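Local coordinates for carbohydrate-binding protein (PDB 6N1B) that acts as an N-acetylgalactosamine deacetylase and probably removes the acetyl group from the terminal sugar of the blood group A antigen, at residues I80-P86 with S113-C119; N126-A131 with W174-T178; N236-M240 with P252-F258; G350-Y356 with G390-F396. One frame throughout, in Å; residues are numbered along the deposited sequence.

Overall arrangement
Four four-stranded antiparallel sheets and strands 52-60, 67-75 and 87-91 are consistent with a five-bladed beta-propeller. Following the chain from the N terminus, the four contacts come in series; none nests in or crosses another. Contact 1 ties the loop before strand 87-91 to the start of strand 116-126 and lines the glycan pocket. Contact 2 packs the 126-131 turn against the 174-178 loop, closing a loop that holds strands 131-140 and 148-155. Contact 3 is a short hairpin between strand 237-243 and edge strand 253-254. Contact 4 pairs strands 351-361 and 385-395, in the sheet that strand 30-31 completes. The contact centres lie 25 to 30 Å apart.

Contact 1 (I80-P86 with S113-C119); sequences ISIYENP and STRYHNC. With FUC (alpha-L-fucopyranose), chain B; GLA (alpha-D-galactopyranose), chain C.
Asn85 and Asn118 share a water that three groups grip. It accepts from Asn118 N (2.9 Å) and, weakly, from Asn85 ND2, and it donates to Ser81 O at 2.9 Å. Asn85 ND2 also makes a weak bond of 2.9 Å to Asn118 OD1, with the two amides crossing nearly at right angles. Tyr41 takes the other end of the Asn85 amide. Glu84 stretches out alongside the His117 side chain, its CG anti to the backbone N (chi1 -163°). Its OE1 comes to 3.5 Å from His117 CD2, carboxylate and ring planes 33° apart. The His117 ring is held at both nitrogens. ND1 bonds to Asp141, and His117 NE2 is hydrogen-bonded to O3 of the alpha-galactose at 2.7 Å, in the ring plane. Fucose C2 lies over one face of the same ring. In the conformer described, Ser81 OG donates to fucose O5 at 2.7 Å. Farther out, Ile82 CD1 rests on Ser113 C at 3.6 Å, and Ile80 CD1 touches Thr114 CG2 at 3.9 Å. Ser81, His117 and Cys119 thus form part of the wall of the glycan pocket, which holds the blood group B trisaccharide close to a bound calcium.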
# COMPACT_ATOMS: atom_id res chain seq x y z
N ILE A 80 -5.20 3.66 18.91
CA ILE A 80 -5.98 4.75 18.31
C ILE A 80 -5.67 4.87 16.86
O ILE A 80 -4.51 4.92 16.51
CB ILE A 80 -5.85 6.06 19.09
CG1 ILE A 80 -6.77 7.17 18.60
CG2 ILE A 80 -4.41 6.53 19.18
CD1 ILE A 80 -6.98 8.30 19.59
N SER A 81 -6.76 4.83 16.03
CA SER A 81 -6.59 4.86 14.58
C SER A 81 -6.82 6.22 13.95
O SER A 81 -6.81 6.39 12.73
CB SER A 81 -7.50 3.79 13.95
OG SER A 81 -7.04 2.50 14.35
N ILE A 82 -7.02 7.25 14.80
CA ILE A 82 -7.40 8.53 14.35
C ILE A 82 -6.39 9.31 13.55
O ILE A 82 -6.70 10.25 12.85
CB ILE A 82 -8.01 9.42 15.50
CG1 ILE A 82 -9.20 10.29 15.00
CG2 ILE A 82 -6.87 10.11 16.22
CD1 ILE A 82 -9.96 11.08 16.01
N TYR A 83 -5.10 8.87 13.68
CA TYR A 83 -3.96 9.51 12.98
C TYR A 83 -3.67 8.88 11.65
O TYR A 83 -2.76 9.39 10.94
CB TYR A 83 -2.69 9.45 13.83
CG TYR A 83 -2.86 10.01 15.24
CD1 TYR A 83 -3.47 11.16 15.54
CD2 TYR A 83 -2.36 9.31 16.32
CE1 TYR A 83 -3.62 11.68 16.84
CE2 TYR A 83 -2.50 9.76 17.60
CZ TYR A 83 -3.16 10.91 17.86
OH TYR A 83 -3.33 11.38 19.15
N GLU A 84 -4.43 7.87 11.26
CA GLU A 84 -4.12 7.00 10.12
C GLU A 84 -4.55 7.63 8.78
O GLU A 84 -5.29 6.98 8.02
CB GLU A 84 -4.68 5.62 10.41
CG GLU A 84 -4.13 4.49 9.56
CD GLU A 84 -4.56 3.18 9.96
OE1 GLU A 84 -5.38 3.03 10.93
OE2 GLU A 84 -4.11 2.18 9.34
N ASN A 85 -4.01 8.82 8.50
CA ASN A 85 -4.59 9.64 7.44
C ASN A 85 -3.64 9.79 6.31
O ASN A 85 -2.45 10.16 6.51
CB ASN A 85 -5.00 10.97 8.02
CG ASN A 85 -5.92 10.72 9.24
OD1 ASN A 85 -5.62 11.25 10.38
ND2 ASN A 85 -6.95 9.98 9.05
N PRO A 86 -4.09 9.50 5.08
CA PRO A 86 -3.22 9.60 3.88
C PRO A 86 -2.35 10.85 3.85
O PRO A 86 -2.83 11.96 4.03
CB PRO A 86 -4.20 9.55 2.71
CG PRO A 86 -5.30 8.71 3.25
CD PRO A 86 -5.40 9.02 4.74
N SER A 113 -13.87 12.06 15.19
CA SER A 113 -13.95 11.18 16.32
C SER A 113 -13.36 9.84 16.04
O SER A 113 -13.16 9.50 14.86
CB SER A 113 -15.36 11.02 16.93
OG SER A 113 -16.04 10.03 16.15
N THR A 114 -13.13 9.05 17.06
CA THR A 114 -12.62 7.70 16.97
C THR A 114 -13.62 6.64 16.47
O THR A 114 -13.30 5.51 16.32
CB THR A 114 -11.95 7.19 18.24
OG1 THR A 114 -12.88 7.24 19.29
CG2 THR A 114 -10.71 8.06 18.63
N ARG A 115 -14.86 7.07 16.15
CA ARG A 115 -15.81 6.20 15.50
C ARG A 115 -15.34 5.78 14.11
O ARG A 115 -15.72 4.72 13.62
CB ARG A 115 -17.19 6.88 15.40
CG ARG A 115 -18.23 6.03 14.61
CD ARG A 115 -19.58 6.65 14.70
NE ARG A 115 -20.48 5.90 13.86
CZ ARG A 115 -21.78 6.01 13.84
NH1 ARG A 115 -22.42 6.85 14.70
NH2 ARG A 115 -22.44 5.27 12.96
N TYR A 116 -14.53 6.65 13.46
CA TYR A 116 -14.16 6.53 12.06
C TYR A 116 -12.65 6.43 11.91
O TYR A 116 -11.94 6.98 12.77
CB TYR A 116 -14.56 7.76 11.26
CG TYR A 116 -16.02 8.07 11.42
CD1 TYR A 116 -17.01 7.50 10.59
CD2 TYR A 116 -16.44 8.99 12.36
CE1 TYR A 116 -18.38 7.74 10.73
CE2 TYR A 116 -17.83 9.25 12.54
CZ TYR A 116 -18.79 8.59 11.76
OH TYR A 116 -20.16 8.79 11.89
N HIS A 117 -12.18 5.76 10.88
CA HIS A 117 -10.75 5.89 10.60
C HIS A 117 -10.50 5.67 9.12
O HIS A 117 -11.24 4.96 8.42
CB HIS A 117 -9.86 4.90 11.45
CG HIS A 117 -9.83 3.49 10.89
ND1 HIS A 117 -10.89 2.61 10.99
CD2 HIS A 117 -8.82 2.78 10.28
CE1 HIS A 117 -10.53 1.45 10.44
NE2 HIS A 117 -9.28 1.53 9.99
N ASN A 118 -9.39 6.23 8.68
CA ASN A 118 -8.86 6.03 7.32
C ASN A 118 -7.76 4.98 7.38
O ASN A 118 -7.21 4.66 8.44
CB ASN A 118 -8.32 7.34 6.77
CG ASN A 118 -9.38 8.41 6.66
OD1 ASN A 118 -9.16 9.60 7.22
ND2 ASN A 118 -10.44 8.13 6.03
N CYS A 119 -7.42 4.43 6.22
CA CYS A 119 -6.36 3.40 6.12
C CYS A 119 -6.06 3.08 4.67
O CYS A 119 -6.78 3.51 3.74
CB CYS A 119 -6.76 2.07 6.86
SG CYS A 119 -8.24 1.31 6.13
C1 FUC B . -8.74 -0.64 14.20
C2 FUC B . -10.12 -0.02 13.92
C3 FUC B . -10.94 0.04 15.22
C4 FUC B . -10.21 0.91 16.23
C5 FUC B . -8.85 0.29 16.50
C6 FUC B . -7.91 1.09 17.46
O2 FUC B . -10.84 -0.88 12.98
O3 FUC B . -12.22 0.68 14.96
O4 FUC B . -10.08 2.22 15.71
O5 FUC B . -8.14 0.16 15.24
C1 GLA C . -6.98 -3.37 11.35
C2 GLA C . -6.75 -2.38 10.16
C3 GLA C . -7.96 -1.44 10.04
C4 GLA C . -9.32 -2.24 9.93
C5 GLA C . -9.39 -3.33 11.04
C6 GLA C . -10.45 -4.32 10.79
O2 GLA C . -5.54 -1.60 10.50
O3 GLA C . -7.76 -0.36 8.84
O4 GLA C . -9.30 -2.78 8.67
O5 GLA C . -8.17 -4.19 11.05
O6 GLA C . -10.61 -5.31 11.89
O HOH W 1 -8.09 7.89 10.65

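Contact 2 (N126-A131 with W174-T178); sequences NAEYDA and WSKPT
The backbones come closest at Tyr129 and Lys176, with CA atoms 6.4 Å apart, and the contact is carried by side chains. The Tyr129 ring is sandwiched. One face lies on the six-membered ring of Trp174, centroids 3.9 Å apart and planes at 27°, a face-to-face stack. Trp174 CG lies anti to the backbone N (chi1 -178°), which carries the indole against the Tyr129 ring. The two side chains run antiparallel, overlapping along their rings, and Tyr129 CD2 comes to 3.3 Å from Trp174 CE2. Over the opposite face Lys176 CG makes a CH-pi contact, 4.0 Å from the centroid of the Tyr129 ring. The backbone carbonyl of Ser175 sits at the ring edge. The phenol then reaches past the indole, and Tyr129 OH donates to Trp174 O at 2.6 Å, tilted 28° from the carbonyl plane. This bond and the stack together fix both the place and the rotation of the ring. Ala131 CB meets the indole edge, 4.0 Å from Trp174 CH2. Asn126 ND2 approaches Trp174 CZ3 at 3.7 Å, and OD1 of the same amide accepts from Tyr129 N at 3.1 Å. That bond is an Asx motif, with the donor well above the amide carbonyl plane. Glu128 and Lys176 form a salt bridge whose geometry is doubtful. A G1 beta bulge, with Asp130 and Ala131 set against Asn126, lies in the turn between strands 116-126 and 131-140. Trp174 NE1 bonds to Tyr156. Through Trp174, on Met133 and Ile154, the segment 174-178 packs against strands 131-140 and 148-155.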
# COMPACT_ATOMS: atom_id res chain seq x y z
N ASN A 126 -1.51 8.57 -13.57
CA ASN A 126 -2.39 8.58 -14.74
C ASN A 126 -1.65 9.40 -15.85
O ASN A 126 -1.56 10.59 -15.77
CB ASN A 126 -3.73 9.24 -14.38
CG ASN A 126 -4.72 9.13 -15.51
OD1 ASN A 126 -4.38 9.40 -16.64
ND2 ASN A 126 -6.01 8.87 -15.17
N ALA A 127 -1.11 8.65 -16.79
CA ALA A 127 -0.31 9.32 -17.87
C ALA A 127 -1.16 10.21 -18.73
O ALA A 127 -0.70 11.26 -19.17
CB ALA A 127 0.40 8.23 -18.70
N GLU A 128 -2.37 9.79 -19.05
CA GLU A 128 -3.19 10.60 -19.93
C GLU A 128 -3.50 11.98 -19.37
O GLU A 128 -3.64 12.92 -20.11
CB GLU A 128 -4.52 9.79 -20.20
CG GLU A 128 -5.49 10.42 -21.14
CD GLU A 128 -5.11 10.05 -22.55
OE1 GLU A 128 -4.26 9.11 -22.70
OE2 GLU A 128 -5.72 10.65 -23.45
N TYR A 129 -3.65 12.08 -18.04
CA TYR A 129 -3.97 13.31 -17.41
C TYR A 129 -2.72 13.96 -16.77
O TYR A 129 -2.85 15.08 -16.17
CB TYR A 129 -5.06 13.10 -16.32
CG TYR A 129 -6.41 12.86 -16.92
CD1 TYR A 129 -6.75 11.60 -17.54
CD2 TYR A 129 -7.39 13.80 -16.85
CE1 TYR A 129 -8.02 11.35 -18.03
CE2 TYR A 129 -8.70 13.58 -17.39
CZ TYR A 129 -9.00 12.35 -17.94
OH TYR A 129 -10.26 12.11 -18.46
N ASP A 130 -1.57 13.28 -16.79
CA ASP A 130 -0.34 13.64 -16.14
C ASP A 130 -0.62 14.03 -14.64
O ASP A 130 -0.29 15.13 -14.18
CB ASP A 130 0.33 14.76 -16.89
CG ASP A 130 1.72 15.07 -16.38
OD1 ASP A 130 2.45 14.19 -15.90
OD2 ASP A 130 2.15 16.27 -16.64
N ALA A 131 -1.27 13.13 -13.96
CA ALA A 131 -1.84 13.40 -12.61
C ALA A 131 -1.70 12.15 -11.76
O ALA A 131 -1.73 11.03 -12.31
CB ALA A 131 -3.30 13.79 -12.67
N TRP A 174 -14.37 12.98 -15.44
CA TRP A 174 -13.18 13.80 -15.34
C TRP A 174 -12.75 14.23 -16.72
O TRP A 174 -12.25 13.40 -17.50
CB TRP A 174 -12.12 12.98 -14.63
CG TRP A 174 -10.79 13.65 -14.38
CD1 TRP A 174 -10.45 14.97 -14.51
CD2 TRP A 174 -9.58 12.96 -13.97
NE1 TRP A 174 -9.13 15.14 -14.12
CE2 TRP A 174 -8.58 13.92 -13.82
CE3 TRP A 174 -9.27 11.63 -13.75
CZ2 TRP A 174 -7.29 13.62 -13.44
CZ3 TRP A 174 -7.98 11.34 -13.34
CH2 TRP A 174 -6.99 12.31 -13.19
N SER A 175 -13.05 15.44 -17.12
CA SER A 175 -12.66 15.90 -18.43
C SER A 175 -11.19 16.33 -18.46
O SER A 175 -10.71 16.89 -17.46
CB SER A 175 -13.53 17.09 -18.85
OG SER A 175 -14.90 16.70 -19.09
N LYS A 176 -10.52 15.99 -19.53
CA LYS A 176 -9.12 16.35 -19.61
C LYS A 176 -9.01 17.89 -19.61
O LYS A 176 -9.71 18.59 -20.37
CB LYS A 176 -8.55 15.78 -20.93
CG LYS A 176 -8.36 14.30 -21.03
CD LYS A 176 -7.45 14.01 -22.25
CE LYS A 176 -7.53 12.56 -22.58
NZ LYS A 176 -8.82 12.14 -23.18
N PRO A 177 -8.05 18.42 -18.84
CA PRO A 177 -7.80 19.84 -18.87
C PRO A 177 -7.39 20.32 -20.24
O PRO A 177 -6.60 19.59 -20.92
CB PRO A 177 -6.64 20.08 -17.87
CG PRO A 177 -6.66 18.90 -17.02
CD PRO A 177 -7.24 17.74 -17.83
N THR A 178 -7.78 21.55 -20.57
CA THR A 178 -7.42 22.04 -21.89
C THR A 178 -6.55 23.26 -21.77
O THR A 178 -6.22 23.87 -22.78
CB THR A 178 -8.65 22.39 -22.66
OG1 THR A 178 -9.38 23.43 -22.01
CG2 THR A 178 -9.56 21.20 -22.93

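Contact 3 (N236-M240 with P252-F258); sequences NFVEM and PVRVNGF
In Val238 a chi1 of 166° sets CG1 anti to the backbone N and CG2 anti to the carbonyl carbon, which sends the two methyls to different partners. Val238 CG1 meets Val255 CG2 at 3.8 Å. Val238 CG2 sits over a face of the Phe258 ring, 4.0 Å from its centroid, as a CH-pi contact. Phe258 brings that face round with its CG anti to the backbone N (chi1 -171°). The segments form a beta hairpin of strands 237-243 and 253-254, the latter an outermost strand of a four-stranded antiparallel sheet. Met240 and Val253 are its hydrogen-bonded pair: Met240 N donates to Val253 O at 2.8 Å, and Val253 N to Met240 O at 2.9 Å. Their side chains lie side by side, with Met240 CG 3.7 Å from Val253 CG1. Val238 O is gripped twice, by Val255 N at 3.2 Å and by a water that also donates to Val255 O. Where the side chains diverge, at Glu239 and Arg254, each takes another neighbour. Glu239 runs alongside Pro252 and bonds to Asn224 through OE1. The aliphatic part of Arg254 crosses Phe237 at about a right angle, CD 3.7 Å from Phe237 CD2.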
# COMPACT_ATOMS: atom_id res chain seq x y z
N ASN A 236 -11.16 -14.87 4.51
CA ASN A 236 -10.85 -13.74 3.65
C ASN A 236 -10.70 -14.20 2.19
O ASN A 236 -10.19 -15.27 1.91
CB ASN A 236 -9.55 -13.06 4.06
CG ASN A 236 -9.61 -12.45 5.45
OD1 ASN A 236 -10.67 -12.24 6.01
ND2 ASN A 236 -8.43 -11.96 5.90
N PHE A 237 -11.04 -13.28 1.26
CA PHE A 237 -10.82 -13.56 -0.19
C PHE A 237 -10.73 -12.21 -0.92
O PHE A 237 -11.40 -11.25 -0.58
CB PHE A 237 -11.93 -14.46 -0.78
CG PHE A 237 -13.31 -13.86 -0.74
CD1 PHE A 237 -14.05 -13.94 0.34
CD2 PHE A 237 -13.78 -13.24 -1.86
CE1 PHE A 237 -15.27 -13.41 0.41
CE2 PHE A 237 -15.07 -12.70 -1.86
CZ PHE A 237 -15.83 -12.81 -0.72
N VAL A 238 -9.91 -12.21 -1.98
CA VAL A 238 -9.71 -11.01 -2.80
C VAL A 238 -10.70 -10.95 -3.96
O VAL A 238 -11.03 -11.96 -4.62
CB VAL A 238 -8.24 -10.97 -3.28
CG1 VAL A 238 -7.99 -9.97 -4.37
CG2 VAL A 238 -7.28 -10.68 -2.13
N GLU A 239 -11.19 -9.75 -4.17
CA GLU A 239 -12.08 -9.43 -5.30
C GLU A 239 -11.43 -8.39 -6.14
O GLU A 239 -10.75 -7.45 -5.63
CB GLU A 239 -13.42 -8.90 -4.82
CG GLU A 239 -14.27 -9.96 -4.08
CD GLU A 239 -15.57 -9.42 -3.51
OE1 GLU A 239 -15.55 -8.43 -2.73
OE2 GLU A 239 -16.60 -10.00 -3.90
N MET A 240 -11.67 -8.43 -7.46
CA MET A 240 -11.28 -7.37 -8.39
C MET A 240 -12.50 -6.67 -8.94
O MET A 240 -13.59 -7.24 -9.01
CB MET A 240 -10.39 -7.99 -9.52
CG MET A 240 -11.22 -8.79 -10.51
SD MET A 240 -10.24 -9.84 -11.62
CE MET A 240 -9.25 -8.62 -12.37
N PRO A 252 -17.90 -6.46 -8.24
CA PRO A 252 -16.69 -7.27 -7.95
C PRO A 252 -16.82 -8.68 -8.50
O PRO A 252 -17.90 -9.25 -8.57
CB PRO A 252 -16.60 -7.31 -6.42
CG PRO A 252 -18.03 -7.06 -5.97
CD PRO A 252 -18.64 -6.07 -7.00
N VAL A 253 -15.68 -9.27 -8.83
CA VAL A 253 -15.57 -10.64 -9.02
C VAL A 253 -14.35 -11.27 -8.35
O VAL A 253 -13.34 -10.60 -8.17
CB VAL A 253 -15.63 -10.97 -10.36
CG1 VAL A 253 -14.45 -10.55 -11.07
CG2 VAL A 253 -15.70 -12.44 -10.67
N ARG A 254 -14.54 -12.45 -7.85
CA ARG A 254 -13.49 -13.08 -7.09
C ARG A 254 -12.38 -13.45 -8.03
O ARG A 254 -12.55 -14.03 -9.07
CB ARG A 254 -13.95 -14.50 -6.52
CG ARG A 254 -14.73 -14.45 -5.38
CD ARG A 254 -14.56 -15.72 -4.51
NE ARG A 254 -14.84 -16.97 -5.21
CZ ARG A 254 -16.05 -17.52 -5.34
NH1 ARG A 254 -17.08 -17.00 -4.87
NH2 ARG A 254 -16.18 -18.72 -5.91
N VAL A 255 -11.12 -13.20 -7.59
CA VAL A 255 -9.92 -13.74 -8.27
C VAL A 255 -9.81 -15.21 -7.90
O VAL A 255 -10.41 -15.66 -6.89
CB VAL A 255 -8.65 -13.01 -7.92
CG1 VAL A 255 -8.72 -11.52 -8.30
CG2 VAL A 255 -8.24 -13.17 -6.45
N ASN A 256 -9.05 -15.92 -8.69
CA ASN A 256 -8.81 -17.35 -8.49
C ASN A 256 -7.37 -17.64 -8.20
O ASN A 256 -6.48 -16.96 -8.78
CB ASN A 256 -9.21 -18.17 -9.74
CG ASN A 256 -10.66 -17.95 -10.09
OD1 ASN A 256 -11.00 -17.56 -11.30
ND2 ASN A 256 -11.55 -18.15 -9.16
N GLY A 257 -7.08 -18.57 -7.32
CA GLY A 257 -5.71 -19.03 -7.14
C GLY A 257 -4.82 -17.99 -6.46
O GLY A 257 -3.58 -18.17 -6.62
N PHE A 258 -5.34 -17.00 -5.77
CA PHE A 258 -4.52 -15.88 -5.30
C PHE A 258 -3.35 -16.32 -4.51
O PHE A 258 -2.19 -15.85 -4.79
CB PHE A 258 -5.43 -14.91 -4.54
CG PHE A 258 -4.75 -13.61 -4.19
CD1 PHE A 258 -4.36 -12.74 -5.19
CD2 PHE A 258 -4.46 -13.29 -2.87
CE1 PHE A 258 -3.75 -11.53 -4.91
CE2 PHE A 258 -3.84 -12.08 -2.58
CZ PHE A 258 -3.50 -11.21 -3.56
O HOH W 2 -10.99 -14.72 -4.29

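Contact 4 (G350-Y356 with G390-F396); sequences GTMRVWY and GYAENSF
Trp355 and Tyr391 stand side by side on one face of an antiparallel strand pair. Strands 351-361 and 385-395 belong to a four-stranded sheet that strand 30-31 completes, consistent with the N-to-C closure of a beta-propeller. Val354 and Ala392 are one of the hydrogen-bonded pairs, Ala392 N to Val354 O at 2.8 Å. Tyr391 turns its edge to the face of the indole, an edge-to-face pair. The centroids of its ring and the Trp355 five-membered ring are 4.9 Å apart, with planes at 60°. Tyr391 CG lies anti to the backbone N (chi1 -178°), which carries the ring along Trp355 and its hydroxyl to Arg353. Arg353 NE donates to Tyr391 OH at 2.9 Å in the guanidinium plane, and that plane stands at 82° to the phenol ring. Tyr391 OH in turn donates to Glu393 OE1 at 2.6 Å, using the anti lone pair of that oxygen. Two bonds thus grip the hydroxyl. Arg353 NH1 makes a salt bridge to Glu342 and a hydrogen bond to Tyr69. On the other face of the sheet, Tyr356 lays its ring edge against the backbone of Tyr391 and Ala392, and its hydroxyl bonds to Asp330. At the strand end Ser395 is the N-cap of helix 396-404, its OG bonded to Glu398. Gly350 O there accepts from Phe396 N at 2.8 Å and also from a water that accepts from Ser395 OG.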
# COMPACT_ATOMS: atom_id res chain seq x y z
N GLY A 350 15.50 -7.99 -14.09
CA GLY A 350 15.34 -6.76 -13.38
C GLY A 350 15.63 -6.88 -11.87
O GLY A 350 16.06 -7.91 -11.36
N THR A 351 15.29 -5.77 -11.14
CA THR A 351 15.52 -5.70 -9.73
C THR A 351 14.15 -5.44 -9.04
O THR A 351 13.46 -4.53 -9.40
CB THR A 351 16.50 -4.57 -9.43
OG1 THR A 351 17.75 -4.78 -10.08
CG2 THR A 351 16.76 -4.45 -7.95
N MET A 352 13.87 -6.28 -8.02
CA MET A 352 12.67 -6.11 -7.20
C MET A 352 13.02 -5.10 -6.09
O MET A 352 13.88 -5.42 -5.24
CB MET A 352 12.24 -7.42 -6.64
CG MET A 352 11.53 -8.20 -7.68
SD MET A 352 9.89 -7.76 -8.17
CE MET A 352 8.94 -8.30 -6.76
N ARG A 353 12.32 -3.98 -6.07
CA ARG A 353 12.49 -2.89 -5.07
C ARG A 353 11.26 -2.90 -4.20
O ARG A 353 10.17 -2.69 -4.73
CB ARG A 353 12.74 -1.58 -5.72
CG ARG A 353 13.98 -1.58 -6.65
CD ARG A 353 14.28 -0.23 -7.23
NE ARG A 353 14.65 0.72 -6.20
CZ ARG A 353 14.84 2.00 -6.48
NH1 ARG A 353 14.74 2.46 -7.66
NH2 ARG A 353 15.16 2.89 -5.47
N VAL A 354 11.42 -3.12 -2.88
CA VAL A 354 10.28 -3.35 -2.01
C VAL A 354 10.32 -2.41 -0.86
O VAL A 354 11.26 -2.47 -0.01
CB VAL A 354 10.15 -4.80 -1.55
CG1 VAL A 354 8.93 -5.00 -0.67
CG2 VAL A 354 10.17 -5.75 -2.79
N TRP A 355 9.36 -1.54 -0.70
CA TRP A 355 9.15 -0.65 0.50
C TRP A 355 8.20 -1.40 1.35
O TRP A 355 7.02 -1.58 1.03
CB TRP A 355 8.67 0.73 0.07
CG TRP A 355 9.69 1.52 -0.71
CD1 TRP A 355 10.51 2.44 -0.16
CD2 TRP A 355 10.00 1.46 -2.12
NE1 TRP A 355 11.34 2.92 -1.17
CE2 TRP A 355 11.03 2.37 -2.37
CE3 TRP A 355 9.49 0.74 -3.23
CZ2 TRP A 355 11.59 2.52 -3.62
CZ3 TRP A 355 10.01 0.91 -4.45
CH2 TRP A 355 11.07 1.80 -4.65
N TYR A 356 8.71 -1.98 2.48
CA TYR A 356 7.91 -2.81 3.35
C TYR A 356 7.59 -2.16 4.64
O TYR A 356 8.48 -1.55 5.26
CB TYR A 356 8.53 -4.21 3.56
CG TYR A 356 9.70 -4.35 4.52
CD1 TYR A 356 11.01 -4.16 4.08
CD2 TYR A 356 9.51 -4.78 5.76
CE1 TYR A 356 12.12 -4.40 4.93
CE2 TYR A 356 10.57 -5.06 6.61
CZ TYR A 356 11.85 -4.91 6.23
OH TYR A 356 12.92 -5.19 7.01
N GLY A 390 10.37 0.33 6.01
CA GLY A 390 11.73 0.09 5.54
C GLY A 390 11.81 -0.37 4.10
O GLY A 390 10.86 -0.12 3.35
N TYR A 391 12.90 -1.05 3.74
CA TYR A 391 13.17 -1.34 2.38
C TYR A 391 13.94 -2.61 2.25
O TYR A 391 14.82 -2.95 3.08
CB TYR A 391 13.98 -0.18 1.76
CG TYR A 391 14.31 -0.32 0.28
CD1 TYR A 391 13.38 -0.08 -0.72
CD2 TYR A 391 15.57 -0.76 -0.11
CE1 TYR A 391 13.66 -0.29 -2.05
CE2 TYR A 391 15.87 -0.94 -1.49
CZ TYR A 391 14.90 -0.66 -2.44
OH TYR A 391 15.22 -0.87 -3.80
N ALA A 392 13.65 -3.40 1.18
CA ALA A 392 14.38 -4.59 0.82
C ALA A 392 14.48 -4.69 -0.69
O ALA A 392 13.67 -4.12 -1.40
CB ALA A 392 13.64 -5.77 1.42
N GLU A 393 15.45 -5.49 -1.17
CA GLU A 393 15.68 -5.51 -2.60
C GLU A 393 16.36 -6.80 -2.99
O GLU A 393 17.14 -7.37 -2.16
CB GLU A 393 16.67 -4.35 -2.96
CG GLU A 393 16.85 -4.08 -4.47
CD GLU A 393 17.92 -2.95 -4.66
OE1 GLU A 393 17.54 -1.78 -4.36
OE2 GLU A 393 19.02 -3.32 -5.09
N ASN A 394 16.20 -7.24 -4.23
CA ASN A 394 17.06 -8.32 -4.75
C ASN A 394 16.91 -8.28 -6.29
O ASN A 394 15.89 -7.75 -6.81
CB ASN A 394 16.65 -9.72 -4.21
CG ASN A 394 17.77 -10.73 -4.24
OD1 ASN A 394 18.91 -10.42 -4.73
ND2 ASN A 394 17.52 -11.88 -3.68
N SER A 395 17.83 -8.95 -6.96
CA SER A 395 17.63 -9.36 -8.33
C SER A 395 16.34 -10.20 -8.42
O SER A 395 16.14 -11.06 -7.56
CB SER A 395 18.86 -10.24 -8.75
OG SER A 395 18.63 -11.22 -9.61
N PHE A 396 15.57 -9.93 -9.43
CA PHE A 396 14.35 -10.75 -9.65
C PHE A 396 14.74 -12.24 -9.83
O PHE A 396 14.10 -13.12 -9.17
CB PHE A 396 13.64 -10.26 -10.91
CG PHE A 396 12.45 -11.15 -11.27
CD1 PHE A 396 11.29 -11.04 -10.61
CD2 PHE A 396 12.54 -12.08 -12.29
CE1 PHE A 396 10.14 -11.85 -10.97
CE2 PHE A 396 11.48 -12.90 -12.57
CZ PHE A 396 10.33 -12.77 -11.90
O HOH W 3 17.33 -10.35 -12.08